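Local coordinates for pectate lyase (Cellvibrio cellulosa, PDB 1GXM), which cleaves pectate (polygalacturonic acid) by anti-beta-elimination, this chain being the catalytic module of a larger family 10 polysaccharide lyase, at residues A22-N26 with I77-V81; A208-S213 with F289-G295; E236-R240 with K328-L332. All coordinates share one frame; numbering follows the deposited sequence. Where two conformers were deposited one is given.

Interaction 1: A22-N26 with I77-V81; sequences ANWLN and ITEMV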
loop_
_atom_site.group_PDB
_atom_site.type_symbol
_atom_site.label_atom_id
_atom_site.label_comp_id
_atom_site.label_asym_id
_atom_site.label_seq_id
_atom_site.Cartn_x
_atom_site.Cartn_y
_atom_site.Cartn_z
ATOM N N ALA A 22 -4.656 -9.404 -0.872
ATOM C CA ALA A 22 -4.791 -10.561 -1.730
ATOM C C ALA A 22 -5.794 -10.277 -2.851
ATOM O O ALA A 22 -5.594 -10.690 -3.999
ATOM C CB ALA A 22 -5.262 -11.750 -0.927
ATOM N N ASN A 23 -6.873 -9.574 -2.528
ATOM C CA ASN A 23 -7.864 -9.223 -3.537
ATOM C C ASN A 23 -7.217 -8.316 -4.586
ATOM O O ASN A 23 -7.426 -8.470 -5.796
ATOM C CB ASN A 23 -9.051 -8.511 -2.913
ATOM C CG ASN A 23 -10.000 -9.438 -2.175
ATOM O OD1 ASN A 23 -10.844 -8.975 -1.398
ATOM N ND2 ASN A 23 -9.886 -10.722 -2.413
ATOM N N TRP A 24 -6.428 -7.351 -4.135
ATOM C CA TRP A 24 -5.738 -6.478 -5.062
ATOM C C TRP A 24 -4.843 -7.294 -6.004
ATOM O O TRP A 24 -4.816 -7.086 -7.223
ATOM C CB TRP A 24 -4.899 -5.410 -4.322
ATOM C CG TRP A 24 -3.979 -4.788 -5.272
ATOM C CD1 TRP A 24 -4.267 -3.783 -6.141
ATOM C CD2 TRP A 24 -2.661 -5.212 -5.557
ATOM N NE1 TRP A 24 -3.189 -3.551 -6.950
ATOM C CE2 TRP A 24 -2.187 -4.415 -6.610
ATOM C CE3 TRP A 24 -1.803 -6.187 -5.018
ATOM C CZ2 TRP A 24 -0.913 -4.567 -7.142
ATOM C CZ3 TRP A 24 -0.535 -6.324 -5.552
ATOM C CH2 TRP A 24 -0.116 -5.532 -6.601
ATOM N N LEU A 25 -4.088 -8.222 -5.445
ATOM C CA LEU A 25 -3.109 -8.963 -6.234
ATOM C C LEU A 25 -3.833 -9.831 -7.259
ATOM O O LEU A 25 -3.485 -9.886 -8.435
ATOM C CB LEU A 25 -2.252 -9.819 -5.327
ATOM C CG LEU A 25 -1.040 -10.486 -5.982
ATOM C CD1 LEU A 25 0.080 -10.663 -4.963
ATOM C CD2 LEU A 25 -1.423 -11.841 -6.599
ATOM N N ASN A 26 -4.847 -10.530 -6.806
ATOM C CA ASN A 26 -5.546 -11.406 -7.728
ATOM C C ASN A 26 -6.208 -10.624 -8.843
ATOM O O ASN A 26 -6.216 -11.072 -9.988
ATOM C CB ASN A 26 -6.496 -12.332 -6.977
ATOM C CG ASN A 26 -5.737 -13.463 -6.276
ATOM O OD1 ASN A 26 -4.932 -14.175 -6.904
ATOM N ND2 ASN A 26 -5.952 -13.611 -4.975
ATOM N N ILE A 77 4.332 -3.105 -9.277
ATOM C CA ILE A 77 3.666 -4.201 -8.602
ATOM C C ILE A 77 2.518 -4.757 -9.434
ATOM O O ILE A 77 2.325 -5.972 -9.480
ATOM C CB ILE A 77 3.240 -3.815 -7.162
ATOM C CG1 ILE A 77 2.315 -2.597 -7.132
ATOM C CG2 ILE A 77 4.494 -3.593 -6.333
ATOM C CD1 ILE A 77 1.736 -2.280 -5.747
ATOM N N THR A 78 1.793 -3.902 -10.132
ATOM C CA THR A 78 0.683 -4.370 -10.946
ATOM C C THR A 78 1.220 -5.045 -12.196
ATOM O O THR A 78 0.817 -6.146 -12.528
ATOM C CB THR A 78 -0.219 -3.222 -11.332
ATOM O OG1 THR A 78 -0.653 -2.523 -10.159
ATOM C CG2 THR A 78 -1.485 -3.753 -11.974
ATOM N N GLU A 79 2.127 -4.372 -12.889
ATOM C CA GLU A 79 2.710 -4.916 -14.114
ATOM C C GLU A 79 3.335 -6.278 -13.883
ATOM O O GLU A 79 3.180 -7.194 -14.702
ATOM C CB GLU A 79 3.769 -3.967 -14.698
ATOM C CG GLU A 79 3.213 -2.699 -15.315
ATOM C CD GLU A 79 3.032 -1.560 -14.351
ATOM O OE1 GLU A 79 3.004 -1.788 -13.130
ATOM O OE2 GLU A 79 2.900 -0.419 -14.822
ATOM N N MET A 80 4.030 -6.452 -12.775
ATOM C CA MET A 80 4.749 -7.711 -12.566
ATOM C C MET A 80 3.784 -8.855 -12.273
ATOM O O MET A 80 4.036 -9.989 -12.694
ATOM C CB MET A 80 5.862 -7.592 -11.535
ATOM C CG MET A 80 5.436 -7.858 -10.146
ATOM S SD MET A 80 6.517 -7.062 -9.057
ATOM C CE MET A 80 7.667 -8.369 -8.682
ATOM N N VAL A 81 2.685 -8.573 -11.577
ATOM C CA VAL A 81 1.717 -9.609 -11.267
ATOM C C VAL A 81 1.037 -10.008 -12.573
ATOM O O VAL A 81 0.874 -11.187 -12.885
ATOM C CB VAL A 81 0.697 -9.128 -10.222
ATOM C CG1 VAL A 81 -0.464 -10.102 -10.099
ATOM C CG2 VAL A 81 1.381 -8.946 -8.871
HETATM O O HOH W 1 -3.217 -1.885 -9.365
#
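The six-membered end of the W24 indole is the main projection of this contact, entering a hollow on helix 77-90 made by I77, T78 and V81. W24 carries its CG anti to the backbone N (chi1 166°), which takes the indole out from helix 20-28 toward helix 77-90. The ring arrives edge first. T78 OG1 lies near the ring plane at that edge, 3.7 Å from W24 CZ2. I77 forms one wall, its side chain crossing the indole at about a right angle and bringing CD1 to 3.8 Å from W24 CZ2. V81 forms the other, more distant wall, with CG2 4.4 Å from W24 CH2.

V81 is in turn a bump on the opposing helix. Its CG1 presses against the backbone of L25, 3.5 Å from L25 O, and also meets L25 CD2 at 4.0 Å. A water fills the corner beyond the indole edge: it accepts from W24 NE1 at 2.9 Å and donates to T78 OG1 at 2.8 Å, while the T78 hydroxyl also bonds G74 O.

Y139 of helix 136-148 stacks on W24, and F146 of the same helix meets L25. The short helical segments run 59° apart, and their mostly buried interface is plain interhelical packing within the helical part of the lyase, consistent with the (alpha/alpha)3 toroid of family 10 lyases.

Interaction 2: A208-S213 with F289-G295; sequences AYELES and FFSDRDG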
loop_
_atom_site.group_PDB
_atom_site.type_symbol
_atom_site.label_atom_id
_atom_site.label_comp_id
_atom_site.label_asym_id
_atom_site.label_seq_id
_atom_site.Cartn_x
_atom_site.Cartn_y
_atom_site.Cartn_z
ATOM N N ALA A 208 2.917 18.813 0.113
ATOM C CA ALA A 208 2.713 19.899 1.066
ATOM C C ALA A 208 1.554 19.640 2.015
ATOM O O ALA A 208 1.607 20.011 3.180
ATOM C CB ALA A 208 2.492 21.201 0.347
ATOM N N TYR A 209 0.522 19.000 1.492
ATOM C CA TYR A 209 -0.731 18.810 2.215
ATOM C C TYR A 209 -0.802 17.432 2.843
ATOM O O TYR A 209 -1.860 17.023 3.301
ATOM C CB TYR A 209 -1.931 19.053 1.261
ATOM C CG TYR A 209 -1.715 18.423 -0.086
ATOM C CD1 TYR A 209 -2.021 17.089 -0.327
ATOM C CD2 TYR A 209 -1.141 19.164 -1.130
ATOM C CE1 TYR A 209 -1.758 16.503 -1.572
ATOM C CE2 TYR A 209 -0.876 18.580 -2.347
ATOM C CZ TYR A 209 -1.172 17.253 -2.561
ATOM O OH TYR A 209 -0.924 16.685 -3.793
ATOM N N GLU A 210 0.324 16.716 2.871
ATOM C CA GLU A 210 0.425 15.367 3.416
ATOM C C GLU A 210 1.372 15.387 4.603
ATOM O O GLU A 210 2.563 15.261 4.452
ATOM C CB GLU A 210 0.895 14.408 2.336
ATOM C CG GLU A 210 -0.171 14.266 1.267
ATOM C CD GLU A 210 0.245 13.497 0.053
ATOM O OE1 GLU A 210 1.432 13.501 -0.316
ATOM O OE2 GLU A 210 -0.638 12.876 -0.560
ATOM N N LEU A 211 0.819 15.582 5.784
ATOM C CA LEU A 211 1.614 15.846 6.962
ATOM C C LEU A 211 1.819 14.584 7.769
ATOM O O LEU A 211 1.185 13.570 7.566
ATOM C CB LEU A 211 0.929 16.918 7.790
ATOM C CG LEU A 211 0.592 18.221 7.082
ATOM C CD1 LEU A 211 0.061 19.208 8.088
ATOM C CD2 LEU A 211 1.818 18.816 6.431
ATOM N N GLU A 212 2.686 14.693 8.751
ATOM C CA GLU A 212 2.906 13.621 9.702
ATOM C C GLU A 212 1.611 13.359 10.443
ATOM O O GLU A 212 0.974 14.271 10.939
ATOM C CB GLU A 212 3.995 13.987 10.716
ATOM C CG GLU A 212 5.297 14.514 10.097
ATOM C CD GLU A 212 5.330 16.039 9.943
ATOM O OE1 GLU A 212 4.295 16.688 9.630
ATOM O OE2 GLU A 212 6.412 16.638 10.140
ATOM N N SER A 213 1.262 12.089 10.527
ATOM C CA SER A 213 -0.075 11.703 10.900
ATOM C C SER A 213 -0.196 10.214 10.955
ATOM O O SER A 213 0.669 9.496 10.467
ATOM C CB SER A 213 -1.058 12.217 9.870
ATOM O OG SER A 213 -0.682 11.792 8.581
ATOM N N PHE A 289 -7.562 15.685 10.895
ATOM C CA PHE A 289 -7.140 17.015 10.513
ATOM C C PHE A 289 -6.978 17.159 9.022
ATOM O O PHE A 289 -7.054 16.211 8.255
ATOM C CB PHE A 289 -5.875 17.460 11.256
ATOM C CG PHE A 289 -4.623 16.792 10.795
ATOM C CD1 PHE A 289 -3.913 17.284 9.713
ATOM C CD2 PHE A 289 -4.084 15.747 11.495
ATOM C CE1 PHE A 289 -2.743 16.703 9.298
ATOM C CE2 PHE A 289 -2.894 15.163 11.064
ATOM C CZ PHE A 289 -2.217 15.676 9.982
ATOM N N PHE A 290 -6.822 18.416 8.647
ATOM C CA PHE A 290 -6.710 18.822 7.268
ATOM C C PHE A 290 -5.462 19.640 7.055
ATOM O O PHE A 290 -4.890 20.190 7.977
ATOM C CB PHE A 290 -7.942 19.635 6.882
ATOM C CG PHE A 290 -9.218 18.980 7.289
ATOM C CD1 PHE A 290 -9.659 17.850 6.627
ATOM C CD2 PHE A 290 -9.924 19.426 8.376
ATOM C CE1 PHE A 290 -10.813 17.200 7.049
ATOM C CE2 PHE A 290 -11.077 18.784 8.793
ATOM C CZ PHE A 290 -11.517 17.673 8.130
ATOM N N SER A 291 -5.089 19.740 5.798
ATOM C CA SER A 291 -3.946 20.538 5.398
ATOM C C SER A 291 -4.274 21.256 4.094
ATOM O O SER A 291 -5.425 21.283 3.649
ATOM C CB SER A 291 -2.691 19.673 5.346
ATOM O OG SER A 291 -1.552 20.457 5.072
ATOM N N ASP A 292 -3.274 21.862 3.489
ATOM C CA ASP A 292 -3.503 22.644 2.301
ATOM C C ASP A 292 -2.167 22.835 1.629
ATOM O O ASP A 292 -1.162 22.341 2.108
ATOM C CB ASP A 292 -4.123 23.978 2.707
ATOM C CG ASP A 292 -5.055 24.557 1.667
ATOM O OD1 ASP A 292 -4.899 24.264 0.461
ATOM O OD2 ASP A 292 -5.946 25.354 2.030
ATOM N N ARG A 293 -2.154 23.573 0.525
ATOM C CA ARG A 293 -0.927 23.710 -0.244
ATOM C C ARG A 293 0.151 24.468 0.484
ATOM O O ARG A 293 1.318 24.307 0.142
ATOM C CB ARG A 293 -1.226 24.321 -1.603
ATOM C CG ARG A 293 -1.996 23.334 -2.465
ATOM C CD ARG A 293 -1.830 23.551 -3.916
ATOM N NE ARG A 293 -2.594 22.644 -4.763
ATOM C CZ ARG A 293 -2.122 21.540 -5.328
ATOM N NH1 ARG A 293 -0.871 21.126 -5.127
ATOM N NH2 ARG A 293 -2.914 20.828 -6.112
ATOM N N ASP A 294 -0.221 25.238 1.511
ATOM C CA ASP A 294 0.763 25.929 2.341
ATOM C C ASP A 294 1.363 25.046 3.428
ATOM O O ASP A 294 2.193 25.498 4.184
ATOM C CB ASP A 294 0.190 27.192 2.955
ATOM C CG ASP A 294 -0.956 26.939 3.900
ATOM O OD1 ASP A 294 -1.481 25.799 4.004
ATOM O OD2 ASP A 294 -1.394 27.862 4.604
ATOM N N GLY A 295 0.937 23.799 3.520
ATOM C CA GLY A 295 1.426 22.893 4.524
ATOM C C GLY A 295 0.889 23.151 5.912
ATOM O O GLY A 295 1.406 22.595 6.854
HETATM O O HOH W 2 0.836 18.172 -5.466
#
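L211 and S213 pack with F289 where an irregular loop lies along a two-stranded beta hairpin, whose strand 290-291 leads into a type I beta turn from D292 to G295. Apolar packing fills one end: L211 CD1 approaches F289 CE1 at 3.9 Å and S213 CB comes obliquely to F289 CZ at 3.6 Å.

Contacts with backbone atoms dominate the middle and the turn. G295 CA makes a CA-H...O contact with A208 O at 3.2 Å, and A208 CB touches R293 O at 3.3 Å. S291 turns its hydroxyl anti to the backbone N (chi1 -175°), placing OG 3.4 Å from Y209 CA while it bonds S296 O across the hairpin. The turn itself is closed by the bond from G295 N to D292 O.

Polar and charged groups act at both ends. Around F289, the carbonyl oxygen of E212 sits at the ring edge, near its plane, and K297 adds a cation-pi contact; the loop is braced locally by a bond from S213 OG to L211 O of 2.8 Å. At the outer end R293, salt-bridged through NE to E307, lies alongside Y209 and points the same way, its guanidinium plane 83° from the ring; R308 makes a cation-pi contact with that ring. A water in the plane of the tyrosine ring joins the two side chains, 2.8 Å from Y209 OH and weakly bonded to R293 NH1 at 3.4 Å.

Interaction 3: E236-R240 with K328-L332; sequences EQAVR and KVGYL. Unlike the reference sequence in segment 236-240: Q237 (reference Arg).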
loop_
_atom_site.group_PDB
_atom_site.type_symbol
_atom_site.label_atom_id
_atom_site.label_comp_id
_atom_site.label_asym_id
_atom_site.label_seq_id
_atom_site.Cartn_x
_atom_site.Cartn_y
_atom_site.Cartn_z
ATOM N N GLU A 236 0.242 -10.724 15.662
ATOM C CA GLU A 236 -1.142 -10.730 16.071
ATOM C C GLU A 236 -1.451 -9.494 16.913
ATOM O O GLU A 236 -2.466 -8.839 16.716
ATOM C CB GLU A 236 -1.492 -12.022 16.826
ATOM C CG GLU A 236 -2.903 -11.964 17.384
ATOM C CD GLU A 236 -3.400 -13.272 17.958
ATOM O OE1 GLU A 236 -2.598 -14.202 18.070
ATOM O OE2 GLU A 236 -4.585 -13.363 18.318
ATOM N N GLN A 237 -0.575 -9.175 17.847
ATOM C CA GLN A 237 -0.746 -7.993 18.661
ATOM C C GLN A 237 -0.797 -6.722 17.797
ATOM O O GLN A 237 -1.635 -5.853 18.007
ATOM C CB GLN A 237 0.408 -7.860 19.648
ATOM C CG GLN A 237 0.299 -6.556 20.443
ATOM C CD GLN A 237 1.399 -6.374 21.444
ATOM O OE1 GLN A 237 1.187 -6.591 22.631
ATOM N NE2 GLN A 237 2.571 -5.960 20.985
ATOM N N ALA A 238 0.104 -6.627 16.840
ATOM C CA ALA A 238 0.163 -5.456 15.960
ATOM C C ALA A 238 -1.122 -5.308 15.170
ATOM O O ALA A 238 -1.654 -4.220 15.017
ATOM C CB ALA A 238 1.348 -5.557 14.997
ATOM N N VAL A 239 -1.596 -6.404 14.607
ATOM C CA VAL A 239 -2.781 -6.379 13.796
ATOM C C VAL A 239 -3.981 -6.056 14.657
ATOM O O VAL A 239 -4.791 -5.231 14.300
ATOM C CB VAL A 239 -3.005 -7.689 13.053
ATOM C CG1 VAL A 239 -4.353 -7.675 12.336
ATOM C CG2 VAL A 239 -1.884 -7.912 12.067
ATOM N N ARG A 240 -4.115 -6.726 15.780
ATOM C CA ARG A 240 -5.246 -6.461 16.660
ATOM C C ARG A 240 -5.240 -5.015 17.103
ATOM O O ARG A 240 -6.295 -4.389 17.183
ATOM C CB ARG A 240 -5.234 -7.368 17.875
ATOM C CG ARG A 240 -5.637 -8.765 17.565
ATOM C CD ARG A 240 -5.593 -9.638 18.807
ATOM N NE ARG A 240 -6.069 -10.989 18.579
ATOM C CZ ARG A 240 -7.338 -11.355 18.560
ATOM N NH1 ARG A 240 -8.300 -10.459 18.750
ATOM N NH2 ARG A 240 -7.645 -12.627 18.346
ATOM N N LYS A 328 -14.328 -11.359 10.573
ATOM C CA LYS A 328 -14.413 -12.664 9.921
ATOM C C LYS A 328 -13.373 -13.631 10.509
ATOM O O LYS A 328 -13.672 -14.806 10.759
ATOM C CB LYS A 328 -14.204 -12.486 8.410
ATOM C CG LYS A 328 -14.398 -13.713 7.483
ATOM C CD LYS A 328 -13.580 -13.492 6.178
ATOM C CE LYS A 328 -14.298 -13.826 4.882
ATOM N NZ LYS A 328 -13.789 -15.081 4.253
ATOM N N VAL A 329 -12.154 -13.146 10.741
ATOM C CA VAL A 329 -11.058 -14.006 11.208
ATOM C C VAL A 329 -10.882 -14.018 12.729
ATOM O O VAL A 329 -9.954 -14.659 13.236
ATOM C CB VAL A 329 -9.707 -13.650 10.544
ATOM C CG1 VAL A 329 -9.821 -13.679 9.045
ATOM C CG2 VAL A 329 -9.186 -12.293 11.024
ATOM N N GLY A 330 -11.743 -13.318 13.459
ATOM C CA GLY A 330 -11.724 -13.329 14.921
ATOM C C GLY A 330 -10.776 -12.335 15.586
ATOM O O GLY A 330 -10.413 -12.482 16.751
ATOM N N TYR A 331 -10.372 -11.310 14.845
ATOM C CA TYR A 331 -9.451 -10.284 15.341
ATOM C C TYR A 331 -10.129 -9.004 15.821
ATOM O O TYR A 331 -9.454 -8.016 16.141
ATOM C CB TYR A 331 -8.438 -9.944 14.249
ATOM C CG TYR A 331 -7.196 -10.807 14.256
ATOM C CD1 TYR A 331 -7.193 -12.106 14.771
ATOM C CD2 TYR A 331 -6.031 -10.327 13.727
ATOM C CE1 TYR A 331 -6.030 -12.864 14.760
ATOM C CE2 TYR A 331 -4.899 -11.064 13.697
ATOM C CZ TYR A 331 -4.889 -12.331 14.219
ATOM O OH TYR A 331 -3.716 -13.030 14.175
ATOM N N LEU A 332 -11.458 -9.036 15.857
ATOM C CA LEU A 332 -12.279 -7.933 16.361
ATOM C C LEU A 332 -13.024 -8.362 17.628
ATOM O O LEU A 332 -12.912 -9.473 18.138
ATOM C CB LEU A 332 -13.297 -7.515 15.300
ATOM C CG LEU A 332 -13.747 -6.055 15.239
ATOM C CD1 LEU A 332 -12.790 -5.273 14.366
ATOM C CD2 LEU A 332 -15.143 -5.958 14.668
ATOM O OXT LEU A 332 -13.802 -7.623 18.229
HETATM O O HOH W 3 -8.651 -5.905 17.563
HETATM O O HOH W 4 -11.230 -11.271 19.290
#
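R240 reaches Y331 because its CG stands anti to the carbonyl carbon (chi1 -74°) and its chain runs extended to NE; a turn about CD-NE (chi4 -82°) then brings one face of the guanidinium over Y331 CD1 and CA, at the rim of the ring. The segment it meets is the C-terminal end of the chain, where helix 318-329 is finished by a Schellman motif with G330 at positive phi.

Y331 is held on several sides. R240 passes over one face of the ring, and R240 NH2 comes to 3.6 Å from Y331 CD1; the guanidinium and ring planes are inclined by 34°, so this is a tilted contact and not a flat stack. V239 arrives at the ring edge, in its plane, with CG1 a close 3.4 Å from Y331 CD2. The extended E236 side chain crosses near the phenol end, CG lying 3.5 Å from Y331 OH, and the hydroxyl is hydrogen-bonded to Q231 OE1.

One turn apart on helix 233-246, E236 and R240 form a side-on salt bridge. R240 NE bonds E236 OE2 at 2.8 Å and R240 NH2 reaches the same oxygen at 3.1 Å, with OE2 in the guanidinium plane. These two bonds to one atom fix the rotation of the guanidinium, while E236 OE1 has a second cationic partner in R12. Across the contact R240 NH2 gives a weak bond of 3.2 Å to G330 O.

Water completes the junction between helix and terminus. One molecule accepts from R240 NH1 and donates to both G330 O and L332 O. Another bridges the two backbones, donating to R240 O at 2.8 Å and to Y331 O at 2.7 Å.

In the fold
Following the chain from its N terminus, interaction 1 comes first: it closes a 50-residue, largely irregular excursion by bringing helix 20-28 against the start of helix 77-90. Only after it is complete does 208-213 open interaction 2, and before that contact closes, 236-240 opens interaction 3. The partners then follow in the same order, 289-295 and finally 328-332, so interactions 2 and 3 cross, while interaction 1 precedes both in series. Interactions 1 and 2 lie on opposite sides of the chain's centre, their own centres 30 Å apart. Together the three join two N-terminal helices, a loop with a peripheral hairpin, and helix 233-246 with the chain's C-terminal end.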